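Local coordinates for protein TetR family transcriptional regulator (Streptomyces coelicolor, PDB 6SRN) that probably regulates transcription of antibiotic-production genes as a TetR-family DNA-binding protein, and binds a furan carboxylic acid hormone, at residues 36-41 / 53-58; 101-106 / 162-167; 45-50 / 71-76; 32-37 / 59-64. One frame throughout, in Å; residues are numbered along the deposited sequence.

Contact 1 of 4, residues 36-41 / 53-58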
loop_
_atom_site.group_PDB
_atom_site.type_symbol
_atom_site.label_atom_id
_atom_site.label_comp_id
_atom_site.label_asym_id
_atom_site.label_seq_id
_atom_site.Cartn_x
_atom_site.Cartn_y
_atom_site.Cartn_z
ATOM N N GLU A 36 20.217 -14.138 -0.998
ATOM C CA GLU A 36 20.602 -12.765 -0.698
ATOM C C GLU A 36 20.969 -11.995 -1.968
ATOM O O GLU A 36 20.525 -10.860 -2.166
ATOM C CB GLU A 36 21.746 -12.766 0.302
ATOM C CG GLU A 36 22.003 -11.443 0.978
ATOM C CD GLU A 36 20.889 -11.004 1.967
ATOM O OE1 GLU A 36 20.143 -11.834 2.612
ATOM O OE2 GLU A 36 20.787 -9.778 2.181
ATOM N N ALA A 37 21.751 -12.634 -2.837
ATOM C CA ALA A 37 22.088 -12.030 -4.123
ATOM C C ALA A 37 20.874 -11.784 -4.991
ATOM O O ALA A 37 20.746 -10.710 -5.579
ATOM C CB ALA A 37 23.102 -12.890 -4.870
ATOM N N ALA A 38 19.978 -12.764 -5.035
ATOM C CA ALA A 38 18.755 -12.601 -5.774
ATOM C C ALA A 38 17.942 -11.430 -5.218
ATOM O O ALA A 38 17.356 -10.665 -5.966
ATOM C CB ALA A 38 17.939 -13.865 -5.725
ATOM N N SER A 39 17.924 -11.325 -3.917
ATOM C CA SER A 39 17.152 -10.258 -3.257
ATOM C C SER A 39 17.694 -8.910 -3.630
ATOM O O SER A 39 16.946 -7.970 -3.861
ATOM C CB SER A 39 17.159 -10.452 -1.759
ATOM O OG SER A 39 16.381 -11.605 -1.417
ATOM N N GLU A 40 19.013 -8.774 -3.595
ATOM C CA GLU A 40 19.631 -7.517 -3.955
ATOM C C GLU A 40 19.199 -7.122 -5.356
ATOM O O GLU A 40 18.856 -5.963 -5.586
ATOM C CB GLU A 40 21.163 -7.622 -3.860
ATOM C CG GLU A 40 21.667 -7.733 -2.417
ATOM C CD GLU A 40 23.108 -8.218 -2.276
ATOM O OE1 GLU A 40 23.796 -8.346 -3.301
ATOM O OE2 GLU A 40 23.562 -8.450 -1.122
ATOM N N ILE A 41 19.239 -8.055 -6.290
ATOM C CA ILE A 41 18.900 -7.748 -7.687
ATOM C C ILE A 41 17.400 -7.467 -7.893
ATOM O O ILE A 41 17.014 -6.540 -8.604
ATOM C CB ILE A 41 19.461 -8.849 -8.621
ATOM C CG1 ILE A 41 20.979 -8.738 -8.594
ATOM C CG2 ILE A 41 18.902 -8.718 -10.042
ATOM C CD1 ILE A 41 21.702 -9.894 -9.168
ATOM N N LYS A 53 20.899 -15.194 -14.861
ATOM C CA LYS A 53 22.283 -14.958 -15.271
ATOM C C LYS A 53 22.963 -13.956 -14.348
ATOM O O LYS A 53 24.105 -14.149 -13.933
ATOM C CB LYS A 53 22.338 -14.461 -16.714
ATOM C CG LYS A 53 23.724 -14.078 -17.198
ATOM C CD LYS A 53 23.703 -13.513 -18.608
ATOM C CE LYS A 53 25.037 -12.869 -18.934
ATOM N NZ LYS A 53 25.144 -12.460 -20.364
ATOM N N ASP A 54 22.258 -12.893 -13.990
ATOM C CA ASP A 54 22.875 -11.838 -13.207
ATOM C C ASP A 54 23.015 -12.253 -11.745
ATOM O O ASP A 54 23.996 -11.896 -11.114
ATOM C CB ASP A 54 22.107 -10.543 -13.367
ATOM C CG ASP A 54 22.413 -9.843 -14.688
ATOM O OD1 ASP A 54 23.367 -10.232 -15.417
ATOM O OD2 ASP A 54 21.665 -8.920 -15.004
ATOM N N VAL A 55 22.051 -13.017 -11.234
ATOM C CA VAL A 55 22.154 -13.604 -9.901
ATOM C C VAL A 55 23.359 -14.551 -9.788
ATOM O O VAL A 55 24.143 -14.463 -8.846
ATOM C CB VAL A 55 20.846 -14.326 -9.520
ATOM C CG1 VAL A 55 21.022 -15.050 -8.186
ATOM C CG2 VAL A 55 19.672 -13.326 -9.461
ATOM N N ALA A 56 23.505 -15.439 -10.760
ATOM C CA ALA A 56 24.665 -16.353 -10.810
ATOM C C ALA A 56 25.992 -15.593 -10.818
ATOM O O ALA A 56 26.905 -15.909 -10.044
ATOM C CB ALA A 56 24.530 -17.273 -12.000
ATOM N N GLU A 57 26.071 -14.546 -11.631
ATOM C CA GLU A 57 27.306 -13.732 -11.689
ATOM C C GLU A 57 27.594 -13.072 -10.335
ATOM O O GLU A 57 28.749 -13.044 -9.886
ATOM C CB GLU A 57 27.176 -12.656 -12.749
ATOM C CG GLU A 57 28.449 -11.851 -12.987
ATOM C CD GLU A 57 28.161 -10.449 -13.496
ATOM O OE1 GLU A 57 27.016 -10.196 -13.951
ATOM O OE2 GLU A 57 29.080 -9.597 -13.426
ATOM N N ARG A 58 26.551 -12.513 -9.721
ATOM C CA ARG A 58 26.665 -11.773 -8.456
ATOM C C ARG A 58 27.173 -12.714 -7.382
ATOM O O ARG A 58 28.098 -12.394 -6.629
ATOM C CB ARG A 58 25.300 -11.192 -8.039
ATOM C CG ARG A 58 25.243 -10.592 -6.622
ATOM C CD ARG A 58 25.935 -9.262 -6.508
ATOM N NE ARG A 58 25.417 -8.272 -7.457
ATOM C CZ ARG A 58 24.427 -7.407 -7.231
ATOM N NH1 ARG A 58 23.760 -7.384 -6.079
ATOM N NH2 ARG A 58 24.082 -6.568 -8.197
#

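Contact 2 of 4, residues 101-106 / 162-167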
loop_
_atom_site.group_PDB
_atom_site.type_symbol
_atom_site.label_atom_id
_atom_site.label_comp_id
_atom_site.label_asym_id
_atom_site.label_seq_id
_atom_site.Cartn_x
_atom_site.Cartn_y
_atom_site.Cartn_z
ATOM N N THR A 101 4.701 -7.919 27.194
ATOM C CA THR A 101 3.239 -8.104 27.199
ATOM C C THR A 101 2.711 -8.343 25.787
ATOM O O THR A 101 3.414 -8.101 24.824
ATOM C CB THR A 101 2.494 -6.870 27.763
ATOM O OG1 THR A 101 2.644 -5.728 26.895
ATOM C CG2 THR A 101 2.944 -6.545 29.202
ATOM N N PRO A 102 1.496 -8.874 25.684
ATOM C CA PRO A 102 0.954 -9.142 24.348
ATOM C C PRO A 102 0.999 -7.933 23.409
ATOM O O PRO A 102 1.459 -8.029 22.256
ATOM C CB PRO A 102 -0.481 -9.577 24.664
ATOM C CG PRO A 102 -0.303 -10.352 25.968
ATOM C CD PRO A 102 0.623 -9.455 26.727
ATOM N N LEU A 103 0.574 -6.766 23.864
ATOM C CA LEU A 103 0.535 -5.612 22.984
ATOM C C LEU A 103 1.958 -5.086 22.688
ATOM O O LEU A 103 2.226 -4.659 21.576
ATOM C CB LEU A 103 -0.265 -4.485 23.616
ATOM C CG LEU A 103 -1.585 -4.054 23.028
ATOM C CD1 LEU A 103 -1.856 -2.636 23.538
ATOM C CD2 LEU A 103 -1.647 -4.195 21.541
ATOM N N GLU A 104 2.863 -5.130 23.674
ATOM C CA GLU A 104 4.282 -4.750 23.450
ATOM C C GLU A 104 4.957 -5.694 22.460
ATOM O O GLU A 104 5.831 -5.271 21.726
ATOM C CB GLU A 104 5.048 -4.856 24.758
ATOM C CG GLU A 104 4.776 -3.685 25.663
ATOM C CD GLU A 104 5.522 -3.856 26.963
ATOM O OE1 GLU A 104 5.784 -5.037 27.337
ATOM O OE2 GLU A 104 5.922 -2.846 27.551
ATOM N N THR A 105 4.522 -6.942 22.411
ATOM C CA THR A 105 5.066 -7.921 21.459
ATOM C C THR A 105 4.678 -7.477 20.054
ATOM O O THR A 105 5.538 -7.479 19.138
ATOM C CB THR A 105 4.549 -9.331 21.770
ATOM O OG1 THR A 105 5.046 -9.742 23.067
ATOM C CG2 THR A 105 4.926 -10.352 20.718
ATOM N N VAL A 106 3.415 -7.134 19.859
ATOM C CA VAL A 106 2.947 -6.619 18.546
ATOM C C VAL A 106 3.732 -5.355 18.169
ATOM O O VAL A 106 4.236 -5.221 17.040
ATOM C CB VAL A 106 1.460 -6.303 18.574
ATOM C CG1 VAL A 106 0.982 -5.726 17.254
ATOM C CG2 VAL A 106 0.627 -7.543 18.893
ATOM N N GLY A 162 -7.200 -8.037 29.236
ATOM C CA GLY A 162 -7.676 -6.702 29.593
ATOM C C GLY A 162 -6.768 -5.562 29.146
ATOM O O GLY A 162 -6.896 -4.415 29.598
ATOM N N GLN A 163 -5.842 -5.855 28.231
ATOM C CA GLN A 163 -4.911 -4.847 27.758
ATOM C C GLN A 163 -5.493 -4.021 26.614
ATOM O O GLN A 163 -5.085 -2.880 26.335
ATOM C CB GLN A 163 -3.637 -5.594 27.320
ATOM C CG GLN A 163 -2.486 -4.699 26.977
ATOM C CD GLN A 163 -1.171 -5.447 26.821
ATOM O OE1 GLN A 163 -1.096 -6.592 26.346
ATOM N NE2 GLN A 163 -0.116 -4.786 27.233
ATOM N N LEU A 164 -6.444 -4.628 25.917
ATOM C CA LEU A 164 -6.975 -4.079 24.675
ATOM C C LEU A 164 -8.268 -3.344 25.029
ATOM O O LEU A 164 -9.083 -3.835 25.834
ATOM C CB LEU A 164 -7.185 -5.229 23.699
ATOM C CG LEU A 164 -7.094 -5.093 22.201
ATOM C CD1 LEU A 164 -5.675 -4.694 21.821
ATOM C CD2 LEU A 164 -7.479 -6.402 21.553
ATOM N N ARG A 165 -8.456 -2.136 24.509
ATOM C CA ARG A 165 -9.677 -1.355 24.737
ATOM C C ARG A 165 -10.957 -2.165 24.453
ATOM O O ARG A 165 -11.029 -2.945 23.493
ATOM C CB ARG A 165 -9.680 -0.026 23.936
ATOM C CG ARG A 165 -10.986 0.773 23.925
ATOM C CD ARG A 165 -10.831 2.171 23.321
ATOM N NE ARG A 165 -10.378 2.106 21.929
ATOM C CZ ARG A 165 -11.148 2.152 20.837
ATOM N NH1 ARG A 165 -12.470 2.260 20.875
ATOM N NH2 ARG A 165 -10.588 2.064 19.651
ATOM N N ALA A 166 -11.956 -1.951 25.309
ATOM C CA ALA A 166 -13.218 -2.662 25.229
ATOM C C ALA A 166 -13.851 -2.462 23.883
ATOM O O ALA A 166 -13.930 -1.337 23.355
ATOM C CB ALA A 166 -14.175 -2.210 26.326
ATOM N N GLY A 167 -14.282 -3.583 23.315
ATOM C CA GLY A 167 -14.978 -3.581 22.055
ATOM C C GLY A 167 -14.076 -3.777 20.854
ATOM O O GLY A 167 -14.573 -4.047 19.762
#

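Contact 3 of 4, residues 45-50 / 71-76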
loop_
_atom_site.group_PDB
_atom_site.type_symbol
_atom_site.label_atom_id
_atom_site.label_comp_id
_atom_site.label_asym_id
_atom_site.label_seq_id
_atom_site.Cartn_x
_atom_site.Cartn_y
_atom_site.Cartn_z
ATOM N N ARG A 45 16.066 -3.952 -9.266
ATOM C CA ARG A 45 15.651 -4.039 -10.674
ATOM C C ARG A 45 14.236 -4.503 -10.932
ATOM O O ARG A 45 13.747 -4.351 -12.060
ATOM C CB ARG A 45 16.590 -4.967 -11.451
ATOM C CG ARG A 45 18.031 -4.538 -11.339
ATOM C CD ARG A 45 19.004 -5.402 -12.121
ATOM N NE ARG A 45 20.362 -5.114 -11.654
ATOM C CZ ARG A 45 21.441 -5.847 -11.932
ATOM N NH1 ARG A 45 21.350 -6.917 -12.694
ATOM N NH2 ARG A 45 22.626 -5.478 -11.442
ATOM N N GLY A 46 13.590 -5.062 -9.914
ATOM C CA GLY A 46 12.275 -5.676 -10.071
ATOM C C GLY A 46 12.402 -7.025 -10.747
ATOM O O GLY A 46 13.484 -7.464 -11.122
ATOM N N TYR A 47 11.278 -7.709 -10.872
ATOM C CA TYR A 47 11.283 -9.050 -11.436
ATOM C C TYR A 47 11.706 -9.062 -12.906
ATOM O O TYR A 47 12.586 -9.827 -13.273
ATOM C CB TYR A 47 9.902 -9.677 -11.275
ATOM C CG TYR A 47 9.844 -11.089 -11.760
ATOM C CD1 TYR A 47 10.279 -12.124 -10.959
ATOM C CD2 TYR A 47 9.341 -11.401 -13.003
ATOM C CE1 TYR A 47 10.229 -13.456 -11.365
ATOM C CE2 TYR A 47 9.339 -12.733 -13.446
ATOM C CZ TYR A 47 9.771 -13.749 -12.600
ATOM O OH TYR A 47 9.773 -15.091 -12.993
ATOM N N ARG A 48 11.046 -8.254 -13.718
ATOM C CA ARG A 48 11.333 -8.183 -15.166
ATOM C C ARG A 48 12.812 -7.958 -15.443
ATOM O O ARG A 48 13.402 -8.656 -16.273
ATOM C CB ARG A 48 10.504 -7.071 -15.841
ATOM C CG ARG A 48 9.232 -7.554 -16.531
ATOM C CD ARG A 48 8.605 -6.479 -17.421
ATOM N NE ARG A 48 9.214 -6.420 -18.751
ATOM C CZ ARG A 48 8.845 -5.595 -19.736
ATOM N NH1 ARG A 48 7.857 -4.719 -19.564
ATOM N NH2 ARG A 48 9.474 -5.644 -20.910
ATOM N N GLY A 49 13.404 -6.992 -14.748
ATOM C CA GLY A 49 14.796 -6.600 -14.967
ATOM C C GLY A 49 15.844 -7.507 -14.360
ATOM O O GLY A 49 17.015 -7.459 -14.722
ATOM N N ALA A 50 15.430 -8.351 -13.432
ATOM C CA ALA A 50 16.327 -9.319 -12.839
ATOM C C ALA A 50 16.507 -10.483 -13.828
ATOM O O ALA A 50 15.613 -10.776 -14.607
ATOM C CB ALA A 50 15.732 -9.843 -11.541
ATOM N N PRO A 71 15.002 -23.858 -9.810
ATOM C CA PRO A 71 14.976 -24.238 -11.230
ATOM C C PRO A 71 14.514 -23.181 -12.228
ATOM O O PRO A 71 14.665 -23.384 -13.425
ATOM C CB PRO A 71 14.035 -25.462 -11.261
ATOM C CG PRO A 71 13.327 -25.475 -9.978
ATOM C CD PRO A 71 14.155 -24.733 -8.967
ATOM N N SER A 72 13.949 -22.080 -11.780
ATOM C CA SER A 72 13.560 -21.007 -12.651
ATOM C C SER A 72 13.594 -19.700 -11.903
ATOM O O SER A 72 13.601 -19.650 -10.678
ATOM C CB SER A 72 12.139 -21.242 -13.139
ATOM O OG SER A 72 11.278 -21.257 -11.977
ATOM N N LYS A 73 13.540 -18.624 -12.663
ATOM C CA LYS A 73 13.401 -17.301 -12.079
ATOM C C LYS A 73 12.146 -17.181 -11.220
ATOM O O LYS A 73 12.150 -16.564 -10.166
ATOM C CB LYS A 73 13.403 -16.291 -13.198
ATOM C CG LYS A 73 13.456 -14.876 -12.778
ATOM C CD LYS A 73 13.380 -14.076 -14.071
ATOM C CE LYS A 73 13.081 -12.668 -13.819
ATOM N NZ LYS A 73 13.096 -11.926 -15.106
ATOM N N GLU A 74 11.075 -17.860 -11.634
ATOM C CA GLU A 74 9.852 -17.862 -10.873
ATOM C C GLU A 74 10.016 -18.462 -9.484
ATOM O O GLU A 74 9.597 -17.891 -8.489
ATOM C CB GLU A 74 8.782 -18.665 -11.628
ATOM C CG GLU A 74 8.291 -18.045 -12.916
ATOM C CD GLU A 74 9.086 -18.345 -14.226
ATOM O OE1 GLU A 74 10.282 -18.684 -14.210
ATOM O OE2 GLU A 74 8.494 -18.177 -15.319
ATOM N N SER A 75 10.651 -19.640 -9.420
ATOM C CA SER A 75 10.866 -20.328 -8.146
ATOM C C SER A 75 11.823 -19.515 -7.278
ATOM O O SER A 75 11.727 -19.524 -6.069
ATOM C CB SER A 75 11.362 -21.763 -8.406
ATOM O OG SER A 75 12.645 -21.741 -8.933
ATOM N N LEU A 76 12.738 -18.778 -7.874
ATOM C CA LEU A 76 13.633 -17.915 -7.108
ATOM C C LEU A 76 12.862 -16.757 -6.469
ATOM O O LEU A 76 12.992 -16.501 -5.284
ATOM C CB LEU A 76 14.753 -17.435 -8.059
ATOM C CG LEU A 76 15.856 -16.566 -7.474
ATOM C CD1 LEU A 76 16.643 -17.224 -6.350
ATOM C CD2 LEU A 76 16.801 -16.135 -8.599
HETATM O O HOH W 1 7.981 -15.523 -14.872
#

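Contact 4 of 4, residues 32-37 / 59-64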
loop_
_atom_site.group_PDB
_atom_site.type_symbol
_atom_site.label_atom_id
_atom_site.label_comp_id
_atom_site.label_asym_id
_atom_site.label_seq_id
_atom_site.Cartn_x
_atom_site.Cartn_y
_atom_site.Cartn_z
ATOM N N ALA A 32 20.990 -19.667 1.109
ATOM C CA ALA A 32 20.840 -18.355 1.699
ATOM C C ALA A 32 21.673 -17.299 0.964
ATOM O O ALA A 32 21.207 -16.197 0.774
ATOM C CB ALA A 32 21.193 -18.392 3.162
ATOM N N GLN A 33 22.901 -17.641 0.571
ATOM C CA GLN A 33 23.751 -16.709 -0.191
ATOM C C GLN A 33 23.166 -16.398 -1.556
ATOM O O GLN A 33 23.160 -15.238 -1.975
ATOM C CB GLN A 33 25.169 -17.274 -0.342
ATOM C CG GLN A 33 25.938 -17.269 0.959
ATOM C CD GLN A 33 27.323 -17.882 0.863
ATOM O OE1 GLN A 33 27.480 -19.035 0.490
ATOM N NE2 GLN A 33 28.333 -17.115 1.254
ATOM N N ILE A 34 22.660 -17.427 -2.211
ATOM C CA ILE A 34 21.998 -17.217 -3.514
ATOM C C ILE A 34 20.762 -16.338 -3.316
ATOM O O ILE A 34 20.535 -15.428 -4.097
ATOM C CB ILE A 34 21.634 -18.560 -4.188
ATOM C CG1 ILE A 34 22.899 -19.395 -4.438
ATOM C CG2 ILE A 34 20.864 -18.333 -5.483
ATOM C CD1 ILE A 34 22.641 -20.863 -4.734
ATOM N N LEU A 35 19.974 -16.630 -2.293
ATOM C CA LEU A 35 18.777 -15.862 -2.011
ATOM C C LEU A 35 19.111 -14.406 -1.698
ATOM O O LEU A 35 18.377 -13.530 -2.112
ATOM C CB LEU A 35 18.006 -16.462 -0.829
ATOM C CG LEU A 35 16.985 -17.581 -1.037
ATOM C CD1 LEU A 35 16.240 -17.831 0.272
ATOM C CD2 LEU A 35 15.971 -17.220 -2.115
ATOM N N GLU A 36 20.217 -14.138 -0.998
ATOM C CA GLU A 36 20.602 -12.765 -0.698
ATOM C C GLU A 36 20.969 -11.995 -1.968
ATOM O O GLU A 36 20.525 -10.860 -2.166
ATOM C CB GLU A 36 21.746 -12.766 0.302
ATOM C CG GLU A 36 22.003 -11.443 0.978
ATOM C CD GLU A 36 20.889 -11.004 1.967
ATOM O OE1 GLU A 36 20.143 -11.834 2.612
ATOM O OE2 GLU A 36 20.787 -9.778 2.181
ATOM N N ALA A 37 21.751 -12.634 -2.837
ATOM C CA ALA A 37 22.088 -12.030 -4.123
ATOM C C ALA A 37 20.874 -11.784 -4.991
ATOM O O ALA A 37 20.746 -10.710 -5.579
ATOM C CB ALA A 37 23.102 -12.890 -4.870
ATOM N N VAL A 59 26.607 -13.916 -7.357
ATOM C CA VAL A 59 26.878 -14.816 -6.260
ATOM C C VAL A 59 28.115 -15.676 -6.469
ATOM O O VAL A 59 28.648 -16.189 -5.479
ATOM C CB VAL A 59 25.654 -15.659 -5.902
ATOM C CG1 VAL A 59 25.490 -16.820 -6.869
ATOM C CG2 VAL A 59 25.723 -16.117 -4.451
ATOM N N GLY A 60 28.592 -15.817 -7.715
ATOM C CA GLY A 60 29.849 -16.473 -8.003
ATOM C C GLY A 60 29.771 -17.777 -8.781
ATOM O O GLY A 60 30.787 -18.431 -9.055
ATOM N N MET A 61 28.584 -18.149 -9.220
ATOM C CA MET A 61 28.430 -19.518 -9.697
ATOM C C MET A 61 27.831 -19.546 -11.105
ATOM O O MET A 61 27.461 -18.513 -11.648
ATOM C CB MET A 61 27.713 -20.333 -8.610
ATOM C CG MET A 61 26.308 -19.918 -8.295
ATOM S SD MET A 61 25.756 -20.455 -6.660
ATOM C CE MET A 61 25.639 -22.230 -6.988
ATOM N N THR A 62 27.853 -20.707 -11.768
ATOM C CA THR A 62 27.233 -20.831 -13.098
ATOM C C THR A 62 25.714 -20.839 -12.974
ATOM O O THR A 62 25.174 -21.191 -11.922
ATOM C CB THR A 62 27.618 -22.150 -13.804
ATOM O OG1 THR A 62 27.156 -23.254 -13.015
ATOM C CG2 THR A 62 29.143 -22.220 -14.029
ATOM N N LYS A 63 25.031 -20.484 -14.050
ATOM C CA LYS A 63 23.556 -20.553 -14.062
ATOM C C LYS A 63 23.085 -21.970 -13.749
ATOM O O LYS A 63 22.111 -22.144 -13.004
ATOM C CB LYS A 63 22.939 -20.120 -15.395
ATOM C CG LYS A 63 22.936 -18.627 -15.701
ATOM C CD LYS A 63 22.217 -18.318 -17.027
ATOM C CE LYS A 63 20.692 -18.449 -16.946
ATOM N NZ LYS A 63 19.953 -18.093 -18.202
ATOM N N GLY A 64 23.713 -22.969 -14.370
ATOM C CA GLY A 64 23.327 -24.378 -14.127
ATOM C C GLY A 64 23.429 -24.772 -12.669
ATOM O O GLY A 64 22.553 -25.445 -12.124
#

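Contact 1 of 4, residues 36-41 / 53-58
A salt bridge joins Glu-40 OE1 to Arg-58 NH1 at 2.9 Å, at the flank of a helix pair in the TetR-type helix-turn-helix domain. Here helix 31-49 meets helix 52-59, the first helix of the predicted helix-turn-helix; the axes of segments 36-41 and 53-58 approach to 8.9 Å, with 125° between their N-to-C directions. The bond shows how one arginine can serve both charge and packing. The carboxylate oxygen offers its anti lone pair and lies almost in the guanidinium plane, although the N-H line is noticeably bent (142°). Arg-58 gets there by bending at chi2 and chi3, which carries the guanidinium round to Glu-40. One face of the flat group is thereby laid over Ile-41 CG1, off-centre toward the rim, while Arg-58 CG presses on the methyl of Ala-37 at 3.6 Å. Deeper in, Val-55 spreads its two methyls over Ala-38, and the small alanine lets the backbones close to 5.4 Å between the CA atoms of Ala-38 and Val-55. Leu-76 of helix 73-86 touches both residues. Beyond the valine, Ile-41 runs extended to the neighbouring helix, its CD1 ending 3.6 Å from the backbone oxygen of Asp-54.

Contact 2 of 4, residues 101-106 / 162-167
The flat carboxamide of Gln-163 is approached in two ways by the residues at the start of helix 102-119. Almost in its plane lies Thr-101 OG1, which receives a nearly straight bond from NE2 (2.9 Å, 170°). Over one face sits Leu-103, its CB 3.5 Å from Gln-163 CD, and from this same side the backbone N of Leu-103 donates to OE1 at 3.0 Å. That donor stands 53° above the carbonyl plane, so it meets the oxygen from over the amide and not on a lone pair. OE1 also rests against the ring of Pro-102, 3.4 Å from its CD. The glutamine reaches all three residues by stretching out fully, with CG opposite the backbone N (chi1 -172°). Two bonds of opposite sense thus fix which end of the amide is which. Thr-101 OG1 is itself a junction: besides the amide it accepts from Glu-104 N at 3.3 Å, while Glu-104 OE1 takes the backbone N-H of Thr-101. Next along, Leu-164 CD1 meets Leu-103 CD2 at 4.1 Å, and Phe-209 of helix 197-212 also packs on Leu-103. Gln-163 follows a Schellman motif at Gly-162, which ends helix 145-161. In the helical C-terminal domain of this TetR-family protein, a loop side chain thus docks onto an N-terminal capping box, formed by Thr-101 and Glu-104.

Contact 3 of 4, residues 45-50 / 71-76
Lys-73 lies across one face of the Tyr-47 ring and ends among backbone carbonyls of segment 45-50. Its ammonium NZ donates to Ala-50 O at 2.8 Å and, more weakly, to Tyr-47 O. On the way, CE lies over the centre of the tyrosine ring in a CH-pi contact, 3.7 Å from the centroid, and NZ follows as a cation-pi partner at 4.4 Å, 19° off the ring normal. A fully extended chain, from chi1 at -172° onward, brings the charge this far. The arrangement joins the 45-50 region of the TetR-family DNA-binding domain to the start of helix 73-86, which runs on from the helix-turn-helix toward the ligand pocket residues His-84 and Tyr-85. At the far rim of the ring, Tyr-47 OH abuts Glu-74 CG at 3.3 Å. A water lies 2.6 Å from that hydroxyl and makes a weak bond to Glu-74 OE2. Further out, Glu-132 OE1 accepts from the backbone N of Tyr-47. On the lysine's side, Ser-72 caps the helix that bears it, with OG accepting from Ser-75 N at 3.1 Å, and Ser-75 OG donates back to Ser-72 O.

Contact 4 of 4, residues 32-37 / 59-64
Gln-33 begins the contact with its backbone oxygen, which Val-59 CG2 approaches to 3.7 Å. The same methyl stands 4.3 Å from the CB of Gln-33. The setting is the DNA-binding domain of the TetR family, where helix 31-49 backs the predicted helix-turn-helix. Segment 59-64 spans the turn, from the last residue of helix 52-59 to the first residues of helix 63-69, and the example illustrates how such a turn can be seated against a helix largely by apolar side chains. The amide of Gln-33 looks elsewhere, its OE1 accepting from Thr-30 N ahead of the helix. One residue on, Ile-34 presents two surfaces. Its CA and CG1 adjoin Val-59 CG2, while CD1 reaches to Met-61 SD at 3.7 Å, the two side chains crossing at about a right angle. The methionine is turned at its end (chi3 -70°), which brings its CE methyl to 4.0 Å from Ile-34 CD1. Val-66 and His-69 of helix 63-69 also touch Ile-34, so the isoleucine meets the turn together with the helix that follows it, in such motifs usually the one that reads DNA. A helical turn later comes Ala-37, whose methyl abuts Val-59 CB. With CG2 opposite the backbone N, Val-59 directs this branch toward Gln-33, Ile-34 and Ala-37. The chain then leaves helix 52-59 at Gly-60 with positive phi (114°), and Met-61 swings back toward Ile-34. Thr-62 starts the next helix as its N-cap, OG1 accepting the backbone N-H of Ala-65.

From the N terminus, helix 31-49 supplies the first segment of three contacts. Contact 1 returns helix 52-59 to it, and contact 4, which starts from the same stretch and shares Glu-36 and Ala-37, closes a loop about twice as long with the turn that follows. Contact 3 opens later on that helix and crosses both, bringing in the start of helix 73-86. It meets contact 1 through Asp-54 and Arg-45, a salt bridge, and through Leu-76 packed on Ala-38. Together the three knit the DNA-binding domain. Contact 2 opens only after they have closed; on the opposite side of the chain's centre, about 42 Å from contact 1 between centres, it ties helix 102-119 to the loop before helix 170-192.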